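Local coordinates for protein Emp46p (Saccharomyces cerevisiae, PDB 2A6V) that acts as a calcium-independent cargo receptor with a lectin-like carbohydrate recognition domain and is probably involved in glycoprotein secretion, nucleus architecture and gene silencing, at residues L85-K90 and I113-D118; L121-T126 and F149-S154; T126-D131 and S141-S146; H170-Q175 and R185-M190. One frame throughout, in Å; residues are numbered along the deposited sequence.

Interaction 1: L85-K90 and I113-D118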
# COMPACT_ATOMS: atom_id res chain seq x y z
N LEU A 85 4.60 6.00 -3.31
CA LEU A 85 4.25 5.02 -2.30
C LEU A 85 3.02 4.25 -2.75
O LEU A 85 1.97 4.83 -3.06
CB LEU A 85 3.99 5.75 -0.99
CG LEU A 85 3.34 4.96 0.14
CD1 LEU A 85 4.21 3.84 0.68
CD2 LEU A 85 2.98 5.90 1.29
N ALA A 86 3.14 2.93 -2.81
CA ALA A 86 2.09 2.04 -3.32
C ALA A 86 1.58 1.09 -2.26
O ALA A 86 2.36 0.61 -1.42
CB ALA A 86 2.59 1.26 -4.54
N PHE A 87 0.29 0.81 -2.30
CA PHE A 87 -0.35 -0.21 -1.48
C PHE A 87 -0.95 -1.23 -2.41
O PHE A 87 -1.66 -0.85 -3.34
CB PHE A 87 -1.40 0.43 -0.59
CG PHE A 87 -0.82 1.43 0.35
CD1 PHE A 87 -0.25 1.02 1.54
CD2 PHE A 87 -0.82 2.78 0.04
CE1 PHE A 87 0.32 1.94 2.39
CE2 PHE A 87 -0.26 3.69 0.89
CZ PHE A 87 0.32 3.28 2.08
N TRP A 88 -0.70 -2.50 -2.14
CA TRP A 88 -0.95 -3.57 -3.07
C TRP A 88 -1.89 -4.63 -2.50
O TRP A 88 -1.78 -5.00 -1.32
CB TRP A 88 0.34 -4.29 -3.40
CG TRP A 88 1.44 -3.47 -3.94
CD1 TRP A 88 2.42 -2.88 -3.21
CD2 TRP A 88 1.71 -3.14 -5.31
NE1 TRP A 88 3.28 -2.20 -4.04
CE2 TRP A 88 2.86 -2.34 -5.33
CE3 TRP A 88 1.09 -3.46 -6.53
CZ2 TRP A 88 3.42 -1.86 -6.52
CZ3 TRP A 88 1.64 -2.95 -7.71
CH2 TRP A 88 2.79 -2.16 -7.69
N LEU A 89 -2.78 -5.10 -3.36
CA LEU A 89 -3.48 -6.37 -3.17
C LEU A 89 -3.23 -7.14 -4.46
O LEU A 89 -3.69 -6.71 -5.52
CB LEU A 89 -4.99 -6.14 -2.97
CG LEU A 89 -5.44 -5.31 -1.78
CD1 LEU A 89 -6.97 -5.33 -1.72
CD2 LEU A 89 -4.89 -5.83 -0.49
N LYS A 90 -2.48 -8.23 -4.42
CA LYS A 90 -2.08 -8.95 -5.64
C LYS A 90 -2.40 -10.44 -5.55
O LYS A 90 -2.38 -11.03 -4.48
CB LYS A 90 -0.58 -8.76 -5.88
CG LYS A 90 -0.18 -7.32 -6.19
CD LYS A 90 1.03 -7.17 -7.11
CE LYS A 90 2.15 -8.13 -6.77
NZ LYS A 90 3.30 -7.94 -7.67
N ILE A 113 -2.77 0.93 -5.31
CA ILE A 113 -3.24 2.24 -4.88
C ILE A 113 -2.00 3.07 -4.63
O ILE A 113 -1.18 2.74 -3.76
CB ILE A 113 -4.12 2.13 -3.62
CG1 ILE A 113 -5.35 1.24 -3.92
CG2 ILE A 113 -4.52 3.51 -3.13
CD1 ILE A 113 -6.25 0.98 -2.73
N LEU A 114 -1.84 4.15 -5.38
CA LEU A 114 -0.59 4.83 -5.50
C LEU A 114 -0.71 6.26 -5.04
O LEU A 114 -1.60 6.98 -5.49
CB LEU A 114 -0.13 4.79 -6.95
CG LEU A 114 1.13 5.53 -7.30
CD1 LEU A 114 2.36 4.98 -6.59
CD2 LEU A 114 1.32 5.45 -8.81
N LEU A 115 0.18 6.68 -4.13
CA LEU A 115 0.40 8.06 -3.75
C LEU A 115 1.63 8.55 -4.49
O LEU A 115 2.74 8.05 -4.27
CB LEU A 115 0.62 8.22 -2.25
CG LEU A 115 -0.65 8.16 -1.41
CD1 LEU A 115 -1.35 6.79 -1.50
CD2 LEU A 115 -0.39 8.53 -0.00
N ARG A 116 1.43 9.49 -5.40
CA ARG A 116 2.54 10.05 -6.17
C ARG A 116 2.12 11.39 -6.73
O ARG A 116 1.00 11.85 -6.49
CB ARG A 116 2.97 9.10 -7.29
CG ARG A 116 2.10 9.06 -8.53
CD ARG A 116 2.86 8.67 -9.80
NE ARG A 116 2.00 8.70 -10.98
CZ ARG A 116 2.41 8.97 -12.20
NH1 ARG A 116 3.70 9.21 -12.44
NH2 ARG A 116 1.53 9.00 -13.21
N LEU A 117 3.05 12.01 -7.45
CA LEU A 117 2.72 13.17 -8.26
C LEU A 117 2.32 12.66 -9.62
O LEU A 117 3.16 12.34 -10.48
CB LEU A 117 3.91 14.12 -8.34
CG LEU A 117 4.50 14.54 -6.99
CD1 LEU A 117 5.52 15.60 -7.16
CD2 LEU A 117 3.45 14.98 -6.03
N ASP A 118 1.02 12.50 -9.80
CA ASP A 118 0.52 12.04 -11.07
C ASP A 118 0.83 13.09 -12.12
O ASP A 118 0.88 14.28 -11.83
CB ASP A 118 -0.98 11.78 -10.96
CG ASP A 118 -1.57 11.37 -12.26
OD1 ASP A 118 -1.57 10.18 -12.59
OD2 ASP A 118 -2.07 12.21 -13.04

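Interaction 2: L121-T126 and F149-S154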
# COMPACT_ATOMS: atom_id res chain seq x y z
N LEU A 121 -2.69 15.00 -12.57
CA LEU A 121 -3.40 15.42 -11.34
C LEU A 121 -2.51 16.09 -10.31
O LEU A 121 -2.98 16.80 -9.39
CB LEU A 121 -4.02 14.22 -10.66
CG LEU A 121 -5.09 13.43 -11.39
CD1 LEU A 121 -5.40 12.15 -10.61
CD2 LEU A 121 -6.32 14.26 -11.59
N GLY A 122 -1.22 15.80 -10.39
CA GLY A 122 -0.31 16.14 -9.33
C GLY A 122 -0.53 15.22 -8.13
O GLY A 122 -0.87 14.05 -8.27
N GLU A 123 -0.35 15.81 -6.96
CA GLU A 123 -0.34 15.12 -5.67
C GLU A 123 -1.68 14.43 -5.43
O GLU A 123 -2.73 15.08 -5.34
CB GLU A 123 -0.05 16.16 -4.61
CG GLU A 123 0.67 15.63 -3.41
CD GLU A 123 1.17 16.73 -2.47
OE1 GLU A 123 1.58 16.33 -1.38
OE2 GLU A 123 1.14 17.95 -2.79
N SER A 124 -1.68 13.10 -5.42
CA SER A 124 -2.91 12.35 -5.55
C SER A 124 -2.80 10.90 -5.12
O SER A 124 -1.69 10.38 -4.97
CB SER A 124 -3.39 12.38 -7.02
OG SER A 124 -2.43 11.77 -7.86
N VAL A 125 -3.97 10.28 -4.92
CA VAL A 125 -4.17 8.85 -4.88
C VAL A 125 -4.74 8.44 -6.23
O VAL A 125 -5.75 8.99 -6.67
CB VAL A 125 -5.18 8.44 -3.75
CG1 VAL A 125 -5.39 6.95 -3.72
CG2 VAL A 125 -4.72 8.93 -2.41
N THR A 126 -4.09 7.50 -6.89
CA THR A 126 -4.61 6.89 -8.11
C THR A 126 -4.65 5.40 -7.96
O THR A 126 -3.71 4.81 -7.41
CB THR A 126 -3.81 7.31 -9.37
OG1 THR A 126 -2.39 7.21 -9.12
CG2 THR A 126 -4.09 8.78 -9.71
N PHE A 149 -4.88 14.48 -3.07
CA PHE A 149 -4.54 14.25 -1.66
C PHE A 149 -3.11 14.72 -1.37
O PHE A 149 -2.15 14.31 -2.03
CB PHE A 149 -4.70 12.77 -1.31
CG PHE A 149 -4.49 12.48 0.14
CD1 PHE A 149 -5.47 12.78 1.06
CD2 PHE A 149 -3.27 12.02 0.60
CE1 PHE A 149 -5.26 12.55 2.40
CE2 PHE A 149 -3.07 11.79 1.95
CZ PHE A 149 -4.05 12.05 2.83
N GLN A 150 -2.99 15.61 -0.39
CA GLN A 150 -1.70 16.18 0.01
C GLN A 150 -1.00 15.23 0.98
O GLN A 150 -1.53 14.89 2.04
CB GLN A 150 -1.89 17.55 0.66
CG GLN A 150 -0.60 18.30 0.83
CD GLN A 150 -0.76 19.70 1.40
OE1 GLN A 150 0.23 20.41 1.57
NE2 GLN A 150 -1.98 20.11 1.67
N TYR A 151 0.19 14.79 0.59
CA TYR A 151 0.99 13.86 1.42
C TYR A 151 2.47 14.30 1.60
O TYR A 151 3.08 13.90 2.58
CB TYR A 151 0.93 12.41 0.87
CG TYR A 151 1.63 12.26 -0.44
CD1 TYR A 151 3.00 12.02 -0.49
CD2 TYR A 151 0.94 12.41 -1.64
CE1 TYR A 151 3.67 11.93 -1.70
CE2 TYR A 151 1.59 12.32 -2.87
CZ TYR A 151 2.97 12.07 -2.89
OH TYR A 151 3.66 12.02 -4.09
N GLN A 152 3.07 15.06 0.69
CA GLN A 152 4.50 15.32 0.81
C GLN A 152 4.81 16.15 2.04
O GLN A 152 4.09 17.09 2.38
CB GLN A 152 5.07 16.02 -0.42
CG GLN A 152 5.13 15.15 -1.66
CD GLN A 152 6.01 15.77 -2.70
OE1 GLN A 152 5.94 16.99 -2.93
NE2 GLN A 152 6.83 14.96 -3.35
N ASP A 153 5.91 15.76 2.67
CA ASP A 153 6.57 16.52 3.73
C ASP A 153 5.63 16.87 4.89
O ASP A 153 5.35 18.04 5.20
CB ASP A 153 7.29 17.74 3.15
CG ASP A 153 8.28 18.35 4.13
OD1 ASP A 153 8.73 17.64 5.05
OD2 ASP A 153 8.64 19.53 4.04
N SER A 154 5.17 15.81 5.54
CA SER A 154 4.30 15.88 6.72
C SER A 154 4.84 14.97 7.80
O SER A 154 5.04 13.79 7.57
CB SER A 154 2.89 15.44 6.37
OG SER A 154 2.03 15.61 7.48

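Interaction 3: T126-D131 and S141-S146. With K (potassium ion), chain C.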
# COMPACT_ATOMS: atom_id res chain seq x y z
N THR A 126 -4.09 7.50 -6.89
CA THR A 126 -4.61 6.89 -8.11
C THR A 126 -4.65 5.40 -7.96
O THR A 126 -3.71 4.81 -7.41
CB THR A 126 -3.81 7.31 -9.37
OG1 THR A 126 -2.39 7.21 -9.12
CG2 THR A 126 -4.09 8.78 -9.71
N ALA A 127 -5.75 4.79 -8.36
CA ALA A 127 -5.98 3.36 -8.18
C ALA A 127 -6.00 2.67 -9.54
O ALA A 127 -6.73 3.08 -10.45
CB ALA A 127 -7.29 3.14 -7.44
N TYR A 128 -5.19 1.62 -9.66
CA TYR A 128 -5.01 0.92 -10.92
C TYR A 128 -5.32 -0.55 -10.72
O TYR A 128 -4.96 -1.16 -9.71
CB TYR A 128 -3.55 1.03 -11.35
CG TYR A 128 -3.10 2.39 -11.79
CD1 TYR A 128 -3.04 2.70 -13.15
CD2 TYR A 128 -2.68 3.34 -10.88
CE1 TYR A 128 -2.60 3.93 -13.57
CE2 TYR A 128 -2.22 4.61 -11.32
CZ TYR A 128 -2.21 4.89 -12.68
OH TYR A 128 -1.78 6.12 -13.14
N LEU A 129 -5.96 -1.15 -11.72
CA LEU A 129 -6.15 -2.58 -11.79
C LEU A 129 -5.35 -3.14 -12.95
O LEU A 129 -5.29 -2.53 -14.02
CB LEU A 129 -7.63 -2.88 -12.00
CG LEU A 129 -8.53 -2.86 -10.79
CD1 LEU A 129 -10.00 -2.87 -11.24
CD2 LEU A 129 -8.23 -4.03 -9.88
N ASN A 130 -4.72 -4.28 -12.75
CA ASN A 130 -4.07 -5.00 -13.83
C ASN A 130 -4.49 -6.46 -13.71
O ASN A 130 -4.65 -6.97 -12.62
CB ASN A 130 -2.55 -4.83 -13.75
CG ASN A 130 -1.84 -5.25 -15.03
OD1 ASN A 130 -2.46 -5.80 -15.95
ND2 ASN A 130 -0.54 -4.99 -15.10
N ASP A 131 -4.70 -7.11 -14.85
CA ASP A 131 -5.13 -8.51 -14.89
C ASP A 131 -4.01 -9.48 -15.24
O ASP A 131 -4.27 -10.66 -15.53
CB ASP A 131 -6.30 -8.68 -15.86
CG ASP A 131 -5.95 -8.30 -17.29
OD1 ASP A 131 -4.77 -8.02 -17.59
OD2 ASP A 131 -6.81 -8.25 -18.18
N SER A 141 -1.17 4.12 -19.00
CA SER A 141 -2.19 3.19 -18.54
C SER A 141 -3.19 3.91 -17.65
O SER A 141 -2.80 4.75 -16.85
CB SER A 141 -1.61 2.03 -17.74
OG SER A 141 -0.73 1.31 -18.56
N PRO A 142 -4.47 3.65 -17.84
CA PRO A 142 -5.49 4.34 -17.04
C PRO A 142 -5.66 3.82 -15.62
O PRO A 142 -5.54 2.62 -15.40
CB PRO A 142 -6.78 4.08 -17.82
CG PRO A 142 -6.54 2.83 -18.57
CD PRO A 142 -5.08 2.77 -18.86
N TYR A 143 -5.92 4.74 -14.70
CA TYR A 143 -6.43 4.40 -13.37
C TYR A 143 -7.96 4.40 -13.43
O TYR A 143 -8.55 5.08 -14.30
CB TYR A 143 -5.92 5.38 -12.30
CG TYR A 143 -6.05 6.85 -12.65
CD1 TYR A 143 -7.26 7.51 -12.50
CD2 TYR A 143 -4.96 7.57 -13.11
CE1 TYR A 143 -7.36 8.84 -12.82
CE2 TYR A 143 -5.06 8.91 -13.44
CZ TYR A 143 -6.29 9.53 -13.30
OH TYR A 143 -6.45 10.88 -13.61
N PHE A 144 -8.58 3.63 -12.56
CA PHE A 144 -10.05 3.53 -12.52
C PHE A 144 -10.69 4.46 -11.50
O PHE A 144 -11.90 4.73 -11.55
CB PHE A 144 -10.52 2.10 -12.30
CG PHE A 144 -10.27 1.59 -10.92
CD1 PHE A 144 -11.19 1.81 -9.89
CD2 PHE A 144 -9.12 0.88 -10.64
CE1 PHE A 144 -10.94 1.33 -8.60
CE2 PHE A 144 -8.88 0.42 -9.36
CZ PHE A 144 -9.79 0.63 -8.34
N ALA A 145 -9.89 4.98 -10.58
CA ALA A 145 -10.36 5.92 -9.58
C ALA A 145 -9.22 6.79 -9.09
O ALA A 145 -8.04 6.44 -9.22
CB ALA A 145 -10.98 5.19 -8.43
N SER A 146 -9.57 7.93 -8.52
CA SER A 146 -8.58 8.88 -8.05
C SER A 146 -9.18 9.87 -7.07
O SER A 146 -10.39 10.06 -7.02
CB SER A 146 -7.92 9.61 -9.21
OG SER A 146 -8.83 10.53 -9.81
K K C . -1.73 6.95 -15.88
O HOH W 1 -6.86 0.77 -13.72
O HOH W 2 -1.26 9.64 -15.20
O HOH W 3 -4.19 7.94 -16.92

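Interaction 4: H170-Q175 and R185-M190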
# COMPACT_ATOMS: atom_id res chain seq x y z
N HIS A 170 -19.49 -6.46 -3.86
CA HIS A 170 -18.08 -6.09 -3.99
C HIS A 170 -17.81 -4.60 -3.84
O HIS A 170 -16.91 -4.06 -4.49
CB HIS A 170 -17.54 -6.60 -5.34
CG HIS A 170 -17.64 -8.08 -5.47
ND1 HIS A 170 -16.76 -8.93 -4.84
CD2 HIS A 170 -18.53 -8.86 -6.13
CE1 HIS A 170 -17.10 -10.18 -5.12
NE2 HIS A 170 -18.17 -10.16 -5.89
N LEU A 171 -18.57 -3.93 -2.99
CA LEU A 171 -18.30 -2.53 -2.71
C LEU A 171 -16.95 -2.42 -2.02
O LEU A 171 -16.73 -3.00 -0.97
CB LEU A 171 -19.39 -1.93 -1.83
CG LEU A 171 -19.26 -0.44 -1.55
CD1 LEU A 171 -19.28 0.41 -2.82
CD2 LEU A 171 -20.33 0.02 -0.59
N LEU A 172 -16.05 -1.66 -2.65
CA LEU A 172 -14.77 -1.27 -2.08
C LEU A 172 -14.79 0.24 -1.88
O LEU A 172 -15.08 1.01 -2.81
CB LEU A 172 -13.65 -1.65 -3.02
CG LEU A 172 -12.24 -1.51 -2.42
CD1 LEU A 172 -11.33 -2.55 -3.00
CD2 LEU A 172 -11.68 -0.09 -2.65
N LYS A 173 -14.52 0.68 -0.65
CA LYS A 173 -14.39 2.08 -0.32
C LYS A 173 -12.96 2.36 0.12
O LYS A 173 -12.36 1.59 0.86
CB LYS A 173 -15.33 2.43 0.82
CG LYS A 173 -15.38 3.86 1.21
CD LYS A 173 -16.68 4.16 1.94
CE LYS A 173 -16.66 3.62 3.34
NZ LYS A 173 -17.90 4.04 4.05
N LEU A 174 -12.43 3.47 -0.33
CA LEU A 174 -11.09 3.88 0.04
C LEU A 174 -11.19 5.24 0.66
O LEU A 174 -11.58 6.21 -0.00
CB LEU A 174 -10.20 3.92 -1.21
CG LEU A 174 -8.69 3.95 -1.03
CD1 LEU A 174 -8.22 5.21 -0.45
CD2 LEU A 174 -8.21 2.74 -0.22
N GLN A 175 -10.85 5.34 1.94
CA GLN A 175 -10.83 6.62 2.65
C GLN A 175 -9.40 7.02 2.98
O GLN A 175 -8.55 6.18 3.24
CB GLN A 175 -11.61 6.52 3.96
CG GLN A 175 -13.10 6.17 3.82
CD GLN A 175 -13.67 5.73 5.14
OE1 GLN A 175 -13.51 4.58 5.54
NE2 GLN A 175 -14.31 6.65 5.84
N ARG A 185 -17.14 -0.83 -7.45
CA ARG A 185 -17.51 -2.24 -7.44
C ARG A 185 -16.73 -3.03 -8.50
O ARG A 185 -17.02 -4.19 -8.77
CB ARG A 185 -19.02 -2.37 -7.64
CG ARG A 185 -19.80 -2.08 -6.39
CD ARG A 185 -21.28 -2.36 -6.49
NE ARG A 185 -21.90 -2.43 -5.16
CZ ARG A 185 -22.51 -1.43 -4.55
NH1 ARG A 185 -22.62 -0.23 -5.11
NH2 ARG A 185 -23.03 -1.61 -3.35
N LYS A 186 -15.68 -2.40 -9.06
CA LYS A 186 -14.88 -2.99 -10.13
C LYS A 186 -13.85 -4.02 -9.66
O LYS A 186 -13.41 -4.86 -10.44
CB LYS A 186 -14.12 -1.88 -10.88
CG LYS A 186 -15.01 -0.91 -11.64
CD LYS A 186 -14.19 -0.07 -12.62
CE LYS A 186 -15.11 0.70 -13.57
NZ LYS A 186 -14.35 1.63 -14.45
N VAL A 187 -13.43 -3.90 -8.41
CA VAL A 187 -12.44 -4.83 -7.85
C VAL A 187 -13.21 -6.00 -7.22
O VAL A 187 -13.86 -5.84 -6.19
CB VAL A 187 -11.52 -4.14 -6.80
CG1 VAL A 187 -10.28 -4.99 -6.53
CG2 VAL A 187 -11.11 -2.74 -7.25
N LYS A 188 -13.14 -7.17 -7.85
CA LYS A 188 -13.89 -8.33 -7.38
C LYS A 188 -13.03 -9.54 -7.00
O LYS A 188 -13.52 -10.45 -6.35
CB LYS A 188 -14.89 -8.77 -8.46
CG LYS A 188 -15.99 -7.76 -8.70
CD LYS A 188 -16.87 -8.19 -9.87
CE LYS A 188 -17.31 -6.99 -10.70
NZ LYS A 188 -18.50 -6.33 -10.10
N PHE A 189 -11.77 -9.57 -7.41
CA PHE A 189 -10.98 -10.79 -7.23
C PHE A 189 -10.78 -11.21 -5.77
O PHE A 189 -10.59 -12.40 -5.50
CB PHE A 189 -9.65 -10.70 -7.99
CG PHE A 189 -8.65 -9.76 -7.38
CD1 PHE A 189 -7.77 -10.20 -6.41
CD2 PHE A 189 -8.57 -8.44 -7.81
CE1 PHE A 189 -6.85 -9.34 -5.86
CE2 PHE A 189 -7.65 -7.57 -7.25
CZ PHE A 189 -6.79 -8.03 -6.28
N MET A 190 -10.83 -10.27 -4.83
CA MET A 190 -10.59 -10.61 -3.43
C MET A 190 -11.74 -11.39 -2.79
O MET A 190 -11.56 -11.97 -1.73
CB MET A 190 -10.35 -9.36 -2.58
CG MET A 190 -9.11 -8.58 -2.95
SD MET A 190 -9.48 -7.29 -4.10
CE MET A 190 -10.49 -6.13 -3.11
O HOH W 4 -14.69 -3.18 -5.85

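Interaction 1: L85-K90 and I113-D118
Leu-85 and Leu-115 face each other as a hydrogen-bonded antiparallel pair, each backbone giving its N-H to the other's carbonyl. The bond from Leu-115 N to Leu-85 O is 2.8 Å long, and that from Leu-85 N to Leu-115 O is 2.9 Å. Two residues along, Phe-87 and Ile-113 repeat the pattern, with Phe-87 N 2.8 Å from Ile-113 O. Between them Ala-86 and Leu-114 form a non-hydrogen-bonded pair, where CA-H groups approach carbonyls, as Ala-86 CA does Ile-113 O at 3.4 Å.

The face that carries Leu-85, Phe-87, Ile-113 and Leu-115 is the denser one. CD1 of Leu-115 meets the Phe-87 ring at its edge, 4.1 Å from CE2. The ring also leans on Trp-70, and both leucines lie against Phe-72, so these side chains are part of the hydrophobic filling between the two sheets of the sandwich. The other face is sparser across the pair: the Ala-86 methyl stands 4.3 Å from Leu-114 CD1. Because Leu-114 CG lies opposite its backbone N (chi1 176°), CD1 reaches back over Leu-85 O. Past the corner at Arg-116 the chain leaves strand 85-90 altogether, and Leu-117 is partly exposed.

Backbone polarity is thus paid for by nearly straight strand bonds, while the side chains that meet are wholly apolar, a division of labour suited to the middle of a lectin sandwich.

Interaction 2: L121-T126 and F149-S154
Glu-123 OE1 is gripped by two consecutive backbone N-H groups of the opposing loop. Gln-152 N approaches OE1 of Glu-123 nearly along its C-O axis, 2.8 Å away and almost straight at 175°. Tyr-151 N, at 2.9 Å from the same Glu-123 OE1, comes from above the carboxylate plane. The side chain gets there by extension: CG stands opposite the backbone N (chi1 -150°), and the rest runs on without a bend.

On the way it passes over the Tyr-151 ring, with Glu-123 CG 3.5 Å from Tyr-151 CE2 and OE1 above the same ring toward its rim. Carboxylate and ring planes are almost perpendicular, 86° apart. The second carboxylate oxygen is engaged too, in a salt bridge with Arg-78, which also bonds Gln-152 O; the arginine and the two N-H groups would be expected to favour the ionised acid.

Nearer the strand, Phe-149 N donates a longer bond to Glu-123 O, 3.2 Å, arriving from above the carbonyl plane. Val-125 CG2 rests 4.0 Å from Phe-149 CB, the two side chains lying side by side and pointing the same way.

The acid therefore sits at the corner where the chain enters strand 124-131, and pins there the loop that leads from edge strand 145-148 to strand 158-165 of the other sheet.

Interaction 3: T126-D131 and S141-S146
Tyr-128 OH and Ser-141 O both bind a potassium ion, the carbonyl at 2.6 Å from the metal and the phenolic oxygen at 2.9 Å from it. Two waters and the backbone carbonyls of Ile-138 and Glu-139 complete the six ligands. The ion lies in the plane of the Tyr-128 ring, at its edge, as does Ser-141 O.

Behind the metal the two segments pair in antiparallel fashion for a short way, Thr-126 with Ser-146 and Ala-127 with Ala-145. Ala-127 N bonds to Ala-145 O at 3.0 Å, and Phe-144 N meets Ala-127 O almost end-on, at 2.9 Å. Farther on, where the backbones have parted, one water accepts from Leu-129 N and donates to Pro-142 O, spanning the gap.

Packing surrounds this frame. Tyr-143 CB sits over the centre of the Tyr-128 ring, 3.7 Å from its centroid, and the Tyr-143 ring turns its edge to that face in an offset edge-to-face pair with planes 85° apart. One face of the Tyr-143 ring is met by Thr-126, whose CG2 lies 3.9 Å from the ring centroid. With CG between backbone N and carbonyl carbon (chi1 71°), the Phe-144 ring swings back over strand 126-131, its CZ 3.7 Å from Ala-127 CB and its CE2 beside Leu-129 CG.

The ligands are carbonyl, phenol and water oxygens, probably all uncharged, with no carboxylate among them, which is consistent with a monovalent-cation site in a calcium-independent lectin domain.

Interaction 4: H170-Q175 and R185-M190
His-170 contributes the most surface to this contact, and its partner is Lys-188. The lysine lies across one face of the imidazole, the two side chains at about a right angle, with Lys-188 CG 3.6 Å from His-170 CG and displaced toward the rim. This is a CH-pi contact made by the aliphatic part alone. Bends at chi3 and chi4 carry the amine away from the ring and back to its own segment, where Lys-188 NZ bonds to Arg-185 O at 2.9 Å. The imidazole is further fixed by a hydrogen bond between ND1 and the hydroxyl of Tyr-164.

Arg-185 comes next. Its extended chain crosses Leu-171 at a slant and lays one face of the guanidinium against that leucine, with CD1 over its centre and Leu-171 CB 4.0 Å from Arg-185 NH2. The same NH2 bonds to Asp-168 O, and Arg-185 CA approaches His-170 O at 3.5 Å.

Leu-172 marks the buried end. Its CD1 touches Met-190 CE at 3.7 Å and Val-187 CB at 4.1 Å. Between this apolar end and the exposed one lies a water, 2.7 Å from His-170 O and 2.8 Å from Val-187 O.

The start of strand 171-176, which runs between strands 158-165 and 179-184, is thus joined to the loop that leaves edge strand 179-184 and heads for strand 196-202 in the facing sheet.

In the fold
Interactions 1, 2 and 3 all draw on one sheet, through its strands 111-115 and 124-131: Leu-114 N bonds to Thr-126 O at 2.8 Å, and Thr-126 belongs to both interaction 2 and interaction 3, which is nested in the loop that interaction 2 closes. Interaction 3 binds a potassium ion. Interaction 1 stands behind it, the Leu-114 side chain about 8 Å from the metal, and the Ser-124 side chain of interaction 2 is about 9 Å from it. Interaction 4 joins a strand of the facing sheet to a loop, where Val-187 CG2 lies 3.8 Å from Phe-144 CZ of interaction 3. The sheets themselves meet where Ile-113 CD1 is 3.6 Å from Leu-174 CD2.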